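2-hydroxyisobutyryl-CoA mutase large subunit (Aquincola tertiaricarbonis, PDB 4R3U) catalyses, together with its small cobalamin-binding partner subunit, the B12-dependent interconversion of 2-hydroxyisobutyryl-CoA and (S)-3-hydroxybutyryl-CoA. Local coordinates at residues A[81-86]-A[312-317]; A[318-323]-A[336-341]. All blocks are in the same frame, centred on the assembly; numbering follows the deposited sequence.

Contact 1: residues A[81-86]-A[312-317]; sequences PFTRGP and KFRALR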
ATOM      1  N   PRO A  81     -26.523 -15.051   0.280  1.00 30.13           N
ATOM      2  CA  PRO A  81     -25.398 -15.988   0.224  1.00 28.57           C
ATOM      3  C   PRO A  81     -24.058 -15.488   0.761  1.00 30.58           C
ATOM      4  O   PRO A  81     -23.021 -16.072   0.426  1.00 26.85           O
ATOM      5  CB  PRO A  81     -25.354 -16.375  -1.254  1.00 30.41           C
ATOM      6  CG  PRO A  81     -25.770 -15.120  -1.962  1.00 36.18           C
ATOM      7  CD  PRO A  81     -26.663 -14.346  -1.012  1.00 32.23           C
ATOM      8  N   PHE A  82     -24.073 -14.436   1.620  1.00 29.31           N
ATOM      9  CA  PHE A  82     -22.883 -13.873   2.291  1.00 29.63           C
ATOM     10  C   PHE A  82     -21.786 -13.310   1.388  1.00 34.35           C
ATOM     11  O   PHE A  82     -20.653 -13.171   1.828  1.00 33.29           O
ATOM     12  CB  PHE A  82     -22.277 -14.840   3.346  1.00 31.30           C
ATOM     13  CG  PHE A  82     -23.269 -15.509   4.270  1.00 33.44           C
ATOM     14  CD1 PHE A  82     -23.634 -14.915   5.471  1.00 35.46           C
ATOM     15  CD2 PHE A  82     -23.820 -16.743   3.946  1.00 35.07           C
ATOM     16  CE1 PHE A  82     -24.530 -15.539   6.326  1.00 36.87           C
ATOM     17  CE2 PHE A  82     -24.746 -17.347   4.784  1.00 38.29           C
ATOM     18  CZ  PHE A  82     -25.081 -16.753   5.980  1.00 36.52           C
ATOM     19  N   THR A  83     -22.121 -12.924   0.157  1.00 32.28           N
ATOM     20  CA  THR A  83     -21.170 -12.299  -0.779  1.00 30.39           C
ATOM     21  C   THR A  83     -20.430 -11.109  -0.105  1.00 33.32           C
ATOM     22  O   THR A  83     -19.202 -10.986  -0.222  1.00 32.05           O
ATOM     23  CB  THR A  83     -21.967 -11.846  -2.003  1.00 33.89           C
ATOM     24  OG1 THR A  83     -22.815 -12.929  -2.417  1.00 26.38           O
ATOM     25  CG2 THR A  83     -21.083 -11.296  -3.157  1.00 28.92           C
ATOM     26  N   ARG A  84     -21.184 -10.271   0.640  1.00 29.08           N
ATOM     27  CA  ARG A  84     -20.706  -9.060   1.323  1.00 27.94           C
ATOM     28  C   ARG A  84     -20.002  -9.269   2.687  1.00 32.76           C
ATOM     29  O   ARG A  84     -19.486  -8.314   3.258  1.00 33.16           O
ATOM     30  CB  ARG A  84     -21.852  -8.044   1.425  1.00 29.42           C
ATOM     31  CG  ARG A  84     -22.650  -7.962   0.120  1.00 37.62           C
ATOM     32  CD  ARG A  84     -23.467  -6.713   0.012  1.00 41.93           C
ATOM     33  NE  ARG A  84     -22.604  -5.560  -0.156  1.00 37.28           N
ATOM     34  CZ  ARG A  84     -22.967  -4.319   0.115  1.00 47.80           C
ATOM     35  NH1 ARG A  84     -24.189  -4.062   0.562  1.00 38.77           N
ATOM     36  NH2 ARG A  84     -22.107  -3.319  -0.052  1.00 33.39           N
ATOM     37  N   GLY A  85     -19.948 -10.503   3.176  1.00 28.19           N
ATOM     38  CA  GLY A  85     -19.273 -10.802   4.425  1.00 26.54           C
ATOM     39  C   GLY A  85     -20.027 -11.807   5.267  1.00 31.76           C
ATOM     40  O   GLY A  85     -21.263 -11.868   5.204  1.00 32.51           O
ATOM     41  N   PRO A  86     -19.300 -12.632   6.062  1.00 27.34           N
ATOM     42  CA  PRO A  86     -19.990 -13.649   6.889  1.00 28.79           C
ATOM     43  C   PRO A  86     -20.717 -13.087   8.127  1.00 36.78           C
ATOM     44  O   PRO A  86     -21.597 -13.761   8.677  1.00 37.99           O
ATOM     45  CB  PRO A  86     -18.856 -14.599   7.282  1.00 29.09           C
ATOM     46  CG  PRO A  86     -17.651 -13.717   7.355  1.00 30.75           C
ATOM     47  CD  PRO A  86     -17.831 -12.695   6.239  1.00 25.65           C
ATOM     48  N   LYS A 312     -12.720 -12.802  -6.206  1.00 24.37           N
ATOM     49  CA  LYS A 312     -12.482 -14.194  -5.876  1.00 23.28           C
ATOM     50  C   LYS A 312     -12.999 -14.511  -4.472  1.00 26.44           C
ATOM     51  O   LYS A 312     -13.659 -15.532  -4.293  1.00 25.80           O
ATOM     52  CB  LYS A 312     -10.975 -14.474  -5.991  1.00 25.20           C
ATOM     53  CG  LYS A 312     -10.548 -15.935  -5.817  1.00 27.62           C
ATOM     54  CD  LYS A 312      -9.064 -16.032  -5.439  1.00 23.07           C
ATOM     55  CE  LYS A 312      -8.867 -15.768  -3.963  1.00 18.75           C
ATOM     56  NZ  LYS A 312      -7.435 -15.593  -3.621  1.00 18.31           N
ATOM     57  N   PHE A 313     -12.709 -13.637  -3.476  1.00 23.35           N
ATOM     58  CA  PHE A 313     -13.126 -13.833  -2.079  1.00 22.03           C
ATOM     59  C   PHE A 313     -14.647 -13.794  -1.939  1.00 29.91           C
ATOM     60  O   PHE A 313     -15.215 -14.627  -1.227  1.00 33.85           O
ATOM     61  CB  PHE A 313     -12.469 -12.793  -1.166  1.00 22.07           C
ATOM     62  CG  PHE A 313     -10.955 -12.781  -1.086  1.00 21.99           C
ATOM     63  CD1 PHE A 313     -10.240 -13.960  -0.880  1.00 24.35           C
ATOM     64  CD2 PHE A 313     -10.248 -11.577  -1.124  1.00 23.55           C
ATOM     65  CE1 PHE A 313      -8.844 -13.940  -0.753  1.00 23.70           C
ATOM     66  CE2 PHE A 313      -8.851 -11.556  -1.031  1.00 24.12           C
ATOM     67  CZ  PHE A 313      -8.162 -12.731  -0.822  1.00 22.53           C
ATOM     68  N   ARG A 314     -15.307 -12.844  -2.638  1.00 25.62           N
ATOM     69  CA  ARG A 314     -16.763 -12.659  -2.635  1.00 25.54           C
ATOM     70  C   ARG A 314     -17.432 -13.800  -3.368  1.00 31.95           C
ATOM     71  O   ARG A 314     -18.424 -14.349  -2.868  1.00 33.09           O
ATOM     72  CB  ARG A 314     -17.147 -11.287  -3.215  1.00 22.68           C
ATOM     73  CG  ARG A 314     -16.580 -10.131  -2.391  1.00 23.03           C
ATOM     74  CD  ARG A 314     -16.655  -8.800  -3.109  1.00 26.94           C
ATOM     75  NE  ARG A 314     -17.922  -8.112  -2.854  1.00 33.79           N
ATOM     76  CZ  ARG A 314     -18.952  -8.086  -3.692  1.00 37.57           C
ATOM     77  NH1 ARG A 314     -18.883  -8.715  -4.863  1.00 21.61           N
ATOM     78  NH2 ARG A 314     -20.059  -7.426  -3.369  1.00 20.32           N
ATOM     79  N   ALA A 315     -16.842 -14.230  -4.504  1.00 29.80           N
ATOM     80  CA  ALA A 315     -17.323 -15.395  -5.274  1.00 30.16           C
ATOM     81  C   ALA A 315     -17.241 -16.672  -4.442  1.00 30.65           C
ATOM     82  O   ALA A 315     -18.180 -17.443  -4.441  1.00 32.11           O
ATOM     83  CB  ALA A 315     -16.519 -15.556  -6.556  1.00 30.46           C
ATOM     84  N   LEU A 316     -16.135 -16.882  -3.716  1.00 25.47           N
ATOM     85  CA  LEU A 316     -15.946 -18.052  -2.841  1.00 25.12           C
ATOM     86  C   LEU A 316     -17.034 -18.124  -1.786  1.00 31.37           C
ATOM     87  O   LEU A 316     -17.615 -19.186  -1.592  1.00 33.36           O
ATOM     88  CB  LEU A 316     -14.563 -17.998  -2.155  1.00 23.57           C
ATOM     89  CG  LEU A 316     -13.415 -18.567  -2.965  1.00 25.36           C
ATOM     90  CD1 LEU A 316     -12.098 -17.998  -2.503  1.00 22.80           C
ATOM     91  CD2 LEU A 316     -13.424 -20.084  -2.922  1.00 26.67           C
ATOM     92  N   ARG A 317     -17.339 -16.987  -1.120  1.00 27.44           N
ATOM     93  CA  ARG A 317     -18.381 -16.913  -0.094  1.00 26.17           C
ATOM     94  C   ARG A 317     -19.739 -17.265  -0.648  1.00 31.77           C
ATOM     95  O   ARG A 317     -20.497 -17.960   0.037  1.00 34.13           O
ATOM     96  CB  ARG A 317     -18.419 -15.533   0.562  1.00 23.73           C
ATOM     97  CG  ARG A 317     -17.519 -15.416   1.785  1.00 20.87           C
ATOM     98  CD  ARG A 317     -17.931 -14.285   2.713  1.00 18.23           C
ATOM     99  NE  ARG A 317     -17.838 -12.990   2.036  1.00 30.88           N
ATOM    100  CZ  ARG A 317     -16.770 -12.200   2.055  1.00 38.21           C
ATOM    101  NH1 ARG A 317     -15.713 -12.519   2.790  1.00 28.80           N
ATOM    102  NH2 ARG A 317     -16.764 -11.070   1.369  1.00 24.26           N
TER
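The carbonyl oxygen Thr83 O takes two N-H groups of one guanidinium: Arg317 NH2 binds it at 2.9 Å along a fairly straight path (N-H...O 159°), while Arg317 NE reaches it only weakly at 3.3 Å. The oxygen lies almost in the guanidinium plane, yet NH2 stands about 35° above the carbonyl plane of Thr83. Arg317 NE also makes a weak bond to Phe82 O at 2.8 Å, and Phe82 O in turn accepts Gly85 N, closing a type I turn from Phe82 to Gly85. The bend at chi3 (-62°) sets the guanidinium against this turn, with Gly85 CA over one face, and Pro86 CD packs on Arg317 CD at 3.9 Å. Here, in a TIM-barrel domain of the acyl-CoA mutase family, helix 306-327 on the outside of the barrel meets the loop that precedes strand 97-102. Arg317 NH1 is hydrogen-bonded to Gly371 O, which helps fix the rotation of the group. A leucine in place of Arg317 would probably leave Thr83 O without its guanidinium donors and the turn less firmly tied to the helix. One helical turn back, Thr83 CG2 sits over one face of the Arg314 guanidinium, 3.8 Å from Arg314 NH1. Arg314 NH2 forms salt bridges with Glu423 and Asp414, and Arg84 NE, 4.5 Å from Arg314 NH2, shares Asp414.

Contact 2: residues A[318-323]-A[336-341]; sequences RCYAKI and MRLRFH. With 3KK (S-{(3R,5R,9R)-1-[(2R,3S,4R,5R)-5-(6-amino-9H-purin-9-yl)-4-hydroxy-3-(phosphonooxy)tetrahydrofuran-2-yl]-3,5,9-trihydroxy-8,8-dimethyl-3,5-dioxido-10,14-dioxo-2,4,6-trioxa-11,15-diaza-3lambda~5~,5lambda~5~-diphosphaheptadecan-17-yl} 2-hydroxy-2-methylpropanethioate), chain F.
Helix 318-323 comes closest to the chain 336-341, which leads into strand 340-344, at Ala321 and Met336, whose CA atoms are 4.2 Å apart, and Met336 O faces the helix to accept a CA-H...O contact from Ala321 CA at 3.4 Å. With CG anti to the backbone N (chi1 176°), the Tyr320 ring is carried across the incoming chain, CD2 lying 3.3 Å from Met336 O and 3.5 Å from Leu338 CB, with CE2 beside the Arg337-Leu338 peptide. Leu338 approaches the ring obliquely, its CD1 resting 3.6 Å from Tyr320 CB. Beside it on the helix, Ala321 CB meets Met336 CB at 4.2 Å. These residues pack the helix of a beta-alpha-beta unit, strand 298-302, helix 306-327 and strand 340-344, against the chain entering its second strand, as in a TIM barrel. Farther along, the same chain lines the acyl-CoA pocket. The CDP methyl of 3KK lies over one face of the Arg339 guanidinium, 3.5 Å from Arg339 NH1, while Arg339 NH2 is hydrogen-bonded to Asn248 OD1 and Leu296 O. The pantetheine carbonyl oxygen O5P of 3KK sits over the centre of the His341 ring, 3.2 Å from His341 NE2. His341 ND1 is hydrogen-bonded to Ser375 OG.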
ATOM      1  N   ARG A 318     -20.057 -16.788  -1.885  1.00 27.31           N
ATOM      2  CA  ARG A 318     -21.341 -17.035  -2.561  1.00 27.94           C
ATOM      3  C   ARG A 318     -21.485 -18.499  -2.968  1.00 32.29           C
ATOM      4  O   ARG A 318     -22.532 -19.098  -2.723  1.00 32.83           O
ATOM      5  CB  ARG A 318     -21.528 -16.096  -3.772  1.00 28.10           C
ATOM      6  CG  ARG A 318     -22.910 -16.197  -4.438  1.00 36.48           C
ATOM      7  CD  ARG A 318     -23.315 -14.891  -5.061  1.00 32.67           C
ATOM      8  NE  ARG A 318     -22.811 -14.757  -6.421  1.00 25.12           N
ATOM      9  CZ  ARG A 318     -22.629 -13.603  -7.055  1.00 39.82           C
ATOM     10  NH1 ARG A 318     -22.220 -13.593  -8.313  1.00 38.84           N
ATOM     11  NH2 ARG A 318     -22.862 -12.450  -6.441  1.00 22.53           N
ATOM     12  N   CYS A 319     -20.427 -19.068  -3.588  1.00 29.40           N
ATOM     13  CA  CYS A 319     -20.339 -20.462  -4.039  1.00 28.78           C
ATOM     14  C   CYS A 319     -20.491 -21.416  -2.858  1.00 31.73           C
ATOM     15  O   CYS A 319     -21.292 -22.353  -2.914  1.00 31.29           O
ATOM     16  CB  CYS A 319     -19.031 -20.699  -4.791  1.00 27.43           C
ATOM     17  SG  CYS A 319     -18.930 -19.857  -6.389  1.00 31.09           S
ATOM     18  N   TYR A 320     -19.765 -21.122  -1.769  1.00 28.07           N
ATOM     19  CA  TYR A 320     -19.806 -21.881  -0.535  1.00 29.34           C
ATOM     20  C   TYR A 320     -21.207 -21.908   0.057  1.00 36.68           C
ATOM     21  O   TYR A 320     -21.673 -22.989   0.415  1.00 38.91           O
ATOM     22  CB  TYR A 320     -18.812 -21.310   0.488  1.00 29.37           C
ATOM     23  CG  TYR A 320     -18.882 -22.001   1.835  1.00 28.66           C
ATOM     24  CD1 TYR A 320     -18.370 -23.285   2.010  1.00 29.76           C
ATOM     25  CD2 TYR A 320     -19.468 -21.374   2.933  1.00 27.79           C
ATOM     26  CE1 TYR A 320     -18.419 -23.923   3.251  1.00 27.81           C
ATOM     27  CE2 TYR A 320     -19.523 -21.998   4.174  1.00 28.22           C
ATOM     28  CZ  TYR A 320     -19.001 -23.276   4.326  1.00 32.93           C
ATOM     29  OH  TYR A 320     -19.057 -23.897   5.542  1.00 31.10           O
ATOM     30  N   ALA A 321     -21.877 -20.725   0.161  1.00 33.56           N
ATOM     31  CA  ALA A 321     -23.247 -20.632   0.684  1.00 34.41           C
ATOM     32  C   ALA A 321     -24.196 -21.527  -0.118  1.00 38.67           C
ATOM     33  O   ALA A 321     -24.912 -22.347   0.482  1.00 37.30           O
ATOM     34  CB  ALA A 321     -23.733 -19.204   0.647  1.00 34.64           C
ATOM     35  N   LYS A 322     -24.143 -21.402  -1.478  1.00 33.51           N
ATOM     36  CA  LYS A 322     -24.986 -22.146  -2.407  1.00 33.47           C
ATOM     37  C   LYS A 322     -24.797 -23.654  -2.302  1.00 36.54           C
ATOM     38  O   LYS A 322     -25.784 -24.379  -2.315  1.00 35.47           O
ATOM     39  CB  LYS A 322     -24.815 -21.628  -3.845  1.00 34.34           C
ATOM     40  CG  LYS A 322     -25.442 -20.259  -4.044  1.00 36.95           C
ATOM     41  CD  LYS A 322     -25.160 -19.632  -5.403  1.00 39.17           C
ATOM     42  CE  LYS A 322     -26.025 -18.400  -5.577  1.00 32.68           C
ATOM     43  NZ  LYS A 322     -25.965 -17.856  -6.959  1.00 40.86           N
ATOM     44  N   ILE A 323     -23.534 -24.112  -2.155  1.00 33.55           N
ATOM     45  CA  ILE A 323     -23.157 -25.535  -2.047  1.00 32.61           C
ATOM     46  C   ILE A 323     -23.731 -26.129  -0.764  1.00 36.45           C
ATOM     47  O   ILE A 323     -24.395 -27.162  -0.811  1.00 36.85           O
ATOM     48  CB  ILE A 323     -21.611 -25.715  -2.142  1.00 33.67           C
ATOM     49  CG1 ILE A 323     -21.081 -25.384  -3.562  1.00 33.64           C
ATOM     50  CG2 ILE A 323     -21.170 -27.109  -1.712  1.00 33.66           C
ATOM     51  CD1 ILE A 323     -19.486 -25.107  -3.596  1.00 33.29           C
ATOM     52  N   MET A 336     -23.567 -21.940   6.158  1.00 33.22           N
ATOM     53  CA  MET A 336     -23.452 -21.324   4.842  1.00 33.01           C
ATOM     54  C   MET A 336     -22.499 -20.107   4.830  1.00 37.21           C
ATOM     55  O   MET A 336     -22.112 -19.661   3.741  1.00 36.77           O
ATOM     56  CB  MET A 336     -24.854 -21.004   4.280  1.00 36.73           C
ATOM     57  CG  MET A 336     -25.772 -22.225   4.238  1.00 41.33           C
ATOM     58  SD  MET A 336     -27.524 -21.798   4.197  1.00 46.50           S
ATOM     59  CE  MET A 336     -28.099 -22.782   5.504  1.00 43.62           C
ATOM     60  N   ARG A 337     -22.085 -19.604   6.026  1.00 32.95           N
ATOM     61  CA  ARG A 337     -21.145 -18.485   6.092  1.00 32.21           C
ATOM     62  C   ARG A 337     -19.667 -18.896   6.124  1.00 35.11           C
ATOM     63  O   ARG A 337     -19.200 -19.498   7.095  1.00 34.99           O
ATOM     64  CB  ARG A 337     -21.524 -17.360   7.092  1.00 31.83           C
ATOM     65  CG  ARG A 337     -21.617 -17.740   8.560  1.00 38.30           C
ATOM     66  CD  ARG A 337     -20.396 -17.327   9.367  1.00 43.97           C
ATOM     67  NE  ARG A 337     -20.340 -17.989  10.686  1.00 53.81           N
ATOM     68  CZ  ARG A 337     -19.832 -19.207  10.908  1.00 57.12           C
ATOM     69  NH1 ARG A 337     -19.350 -19.928   9.904  1.00 28.42           N
ATOM     70  NH2 ARG A 337     -19.806 -19.710  12.136  1.00 41.28           N
ATOM     71  N   LEU A 338     -18.947 -18.588   5.022  1.00 29.89           N
ATOM     72  CA  LEU A 338     -17.531 -18.885   4.856  1.00 27.81           C
ATOM     73  C   LEU A 338     -16.701 -17.924   5.682  1.00 30.14           C
ATOM     74  O   LEU A 338     -16.842 -16.710   5.553  1.00 30.83           O
ATOM     75  CB  LEU A 338     -17.129 -18.819   3.354  1.00 26.88           C
ATOM     76  CG  LEU A 338     -15.700 -19.226   2.973  1.00 28.37           C
ATOM     77  CD1 LEU A 338     -15.676 -19.971   1.661  1.00 26.98           C
ATOM     78  CD2 LEU A 338     -14.777 -18.006   2.893  1.00 28.17           C
ATOM     79  N   ARG A 339     -15.852 -18.480   6.535  1.00 26.00           N
ATOM     80  CA  ARG A 339     -14.909 -17.742   7.369  1.00 25.44           C
ATOM     81  C   ARG A 339     -13.543 -18.152   6.828  1.00 29.14           C
ATOM     82  O   ARG A 339     -13.345 -19.337   6.516  1.00 28.30           O
ATOM     83  CB  ARG A 339     -15.024 -18.109   8.877  1.00 24.49           C
ATOM     84  CG  ARG A 339     -16.371 -17.789   9.546  1.00 25.57           C
ATOM     85  CD  ARG A 339     -16.427 -18.371  10.942  1.00 27.02           C
ATOM     86  NE  ARG A 339     -16.079 -19.795  10.917  1.00 29.28           N
ATOM     87  CZ  ARG A 339     -15.436 -20.447  11.877  1.00 28.26           C
ATOM     88  NH1 ARG A 339     -15.077 -19.826  12.991  1.00 25.75           N
ATOM     89  NH2 ARG A 339     -15.150 -21.727  11.731  1.00 26.76           N
ATOM     90  N   PHE A 340     -12.616 -17.178   6.668  1.00 24.82           N
ATOM     91  CA  PHE A 340     -11.293 -17.477   6.123  1.00 23.06           C
ATOM     92  C   PHE A 340     -10.141 -16.651   6.680  1.00 25.13           C
ATOM     93  O   PHE A 340     -10.311 -15.481   7.035  1.00 25.59           O
ATOM     94  CB  PHE A 340     -11.289 -17.472   4.569  1.00 24.14           C
ATOM     95  CG  PHE A 340     -11.276 -16.116   3.894  1.00 24.61           C
ATOM     96  CD1 PHE A 340     -12.445 -15.361   3.777  1.00 27.44           C
ATOM     97  CD2 PHE A 340     -10.108 -15.616   3.317  1.00 24.30           C
ATOM     98  CE1 PHE A 340     -12.441 -14.131   3.103  1.00 26.27           C
ATOM     99  CE2 PHE A 340     -10.099 -14.366   2.679  1.00 25.26           C
ATOM    100  CZ  PHE A 340     -11.265 -13.641   2.564  1.00 23.64           C
ATOM    101  N   HIS A 341      -8.964 -17.309   6.777  1.00 19.80           N
ATOM    102  CA  HIS A 341      -7.704 -16.688   7.123  1.00 17.97           C
ATOM    103  C   HIS A 341      -7.108 -16.358   5.765  1.00 23.14           C
ATOM    104  O   HIS A 341      -7.321 -17.087   4.783  1.00 23.69           O
ATOM    105  CB  HIS A 341      -6.765 -17.649   7.866  1.00 17.43           C
ATOM    106  CG  HIS A 341      -5.360 -17.114   8.035  1.00 18.44           C
ATOM    107  ND1 HIS A 341      -5.071 -16.084   8.919  1.00 18.72           N
ATOM    108  CD2 HIS A 341      -4.223 -17.451   7.393  1.00 18.42           C
ATOM    109  CE1 HIS A 341      -3.791 -15.837   8.787  1.00 17.04           C
ATOM    110  NE2 HIS A 341      -3.231 -16.643   7.900  1.00 17.39           N
TER
HETATM  111  C4  3KK F 802       3.098 -22.914   5.262  0.50  6.91           C
HETATM  112  C3  3KK F 802       2.486 -21.535   5.490  0.50 12.48           C
HETATM  113  C2  3KK F 802       2.500 -20.729   4.193  0.50 14.70           C
HETATM  114  O3  3KK F 802       3.284 -20.872   6.456  0.50 11.40           O
HETATM  115  C1  3KK F 802       1.047 -21.613   6.016  0.50 19.36           C
HETATM  116  O1  3KK F 802       0.227 -22.426   5.583  0.50 19.20           O
HETATM  117  S1P 3KK F 802       0.706 -20.432   7.278  0.50 26.37           S
HETATM  118  C2P 3KK F 802      -1.017 -20.787   7.727  0.50 22.78           C
HETATM  119  C3P 3KK F 802      -1.384 -20.056   8.994  0.50 22.35           C
HETATM  120  N4P 3KK F 802      -2.797 -20.296   9.256  0.50 20.57           N
HETATM  121  C5P 3KK F 802      -3.536 -19.463   9.996  0.50 21.79           C
HETATM  122  O5P 3KK F 802      -3.106 -18.438  10.534  0.50 21.65           O
HETATM  123  C6P 3KK F 802      -4.996 -19.910  10.118  0.50 24.04           C
HETATM  124  C7P 3KK F 802      -5.793 -19.029  11.069  0.50 26.92           C
HETATM  125  N8P 3KK F 802      -7.203 -19.436  11.074  0.50 28.88           N
HETATM  126  C9P 3KK F 802      -8.065 -18.940  11.975  0.50 28.49           C
HETATM  127  O9P 3KK F 802      -7.722 -18.148  12.854  0.50 29.02           O
HETATM  128  CAP 3KK F 802      -9.512 -19.511  11.925  0.50 27.59           C
HETATM  129  OAP 3KK F 802      -9.529 -20.916  11.596  0.50 27.43           O
HETATM  130  CBP 3KK F 802     -10.575 -18.654  11.157  0.50 27.99           C
HETATM  131  CDP 3KK F 802     -11.980 -19.226  11.399  0.50 26.17           C
HETATM  132  CEP 3KK F 802     -10.320 -18.660   9.646  0.50 28.00           C
HETATM  133  CCP 3KK F 802     -10.598 -17.199  11.670  0.50 29.25           C
HETATM  134  O6A 3KK F 802     -10.742 -17.218  13.102  0.50 28.82           O
HETATM  135  P2A 3KK F 802     -10.418 -16.002  14.060  0.50 29.74           P
HETATM  136  O4A 3KK F 802      -9.155 -15.368  13.652  0.50 28.43           O
HETATM  137  O5A 3KK F 802     -10.551 -16.492  15.454  0.50 33.02           O
HETATM  138  O3A 3KK F 802     -11.626 -14.989  13.669  0.50 33.55           O
HETATM  139  P1A 3KK F 802     -13.232 -15.192  13.948  0.50 33.76           P
HETATM  140  O1A 3KK F 802     -13.589 -16.608  14.231  0.50 34.58           O
HETATM  141  O2A 3KK F 802     -13.948 -14.493  12.868  0.50 32.48           O
HETATM  142  O5B 3KK F 802     -13.315 -14.272  15.290  0.50 33.39           O
HETATM  143  C5B 3KK F 802     -13.151 -14.791  16.628  0.50 34.44           C
HETATM  144  C4B 3KK F 802     -14.444 -14.580  17.438  0.50 36.96           C
HETATM  145  O4B 3KK F 802     -14.963 -13.223  17.291  0.50 38.51           O
HETATM  146  C3B 3KK F 802     -15.547 -15.522  16.969  0.50 38.73           C
HETATM  147  O3B 3KK F 802     -16.303 -15.941  18.132  0.50 44.84           O
HETATM  148  P3B 3KK F 802     -16.278 -17.449  18.710  0.50 43.89           P
HETATM  149  O8A 3KK F 802     -16.785 -18.239  17.566  0.50 39.49           O
HETATM  150  O7A 3KK F 802     -14.857 -17.647  19.064  0.50 45.33           O
HETATM  151  O9A 3KK F 802     -17.195 -17.343  19.871  0.50 47.76           O
HETATM  152  C2B 3KK F 802     -16.394 -14.649  16.060  0.50 35.54           C
HETATM  153  O2B 3KK F 802     -17.749 -15.108  15.984  0.50 35.58           O
HETATM  154  C1B 3KK F 802     -16.294 -13.296  16.736  0.50 38.06           C
HETATM  155  N9A 3KK F 802     -16.477 -12.165  15.779  0.50 42.50           N
HETATM  156  C8A 3KK F 802     -15.716 -11.812  14.745  0.50 42.80           C
HETATM  157  N7A 3KK F 802     -16.265 -10.745  14.170  0.50 44.40           N
HETATM  158  C5A 3KK F 802     -17.361 -10.413  14.860  0.50 46.16           C
HETATM  159  C4A 3KK F 802     -17.486 -11.299  15.869  0.50 45.41           C
HETATM  160  N3A 3KK F 802     -18.514 -11.222  16.755  0.50 44.89           N
HETATM  161  C2A 3KK F 802     -19.474 -10.191  16.646  0.50 45.91           C
HETATM  162  N1A 3KK F 802     -19.299  -9.278  15.569  0.50 46.88           N
HETATM  163  C6A 3KK F 802     -18.268  -9.424  14.709  0.50 45.41           C
HETATM  164  N6A 3KK F 802     -18.096  -8.577  13.693  0.50 43.70           N

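Overall arrangement
Contacts 1 and 2 occupy successive turns of helix 306-327, their centres about 6 Å apart, and they meet directly. Pro81 O lies 3.2 Å from Ala321 CB, and Thr83 OG1 is 3.3 Å from Arg318 CD; Phe82 CD2 packs on Met336 O at 3.4 Å, and Pro86 CB on Leu338 O at 3.4 Å. The turn at 81-86 is thus wedged against both the helix and the chain entering strand 340-344. Contact 1 lies near the acyl-CoA pocket without reaching the ligand: the side chain of Pro86 is about 7 Å from bound 3KK and about 4 Å from that of Met90, a substrate-binding residue. Contact 2 touches the ligand itself through Arg339, Phe340 and His341.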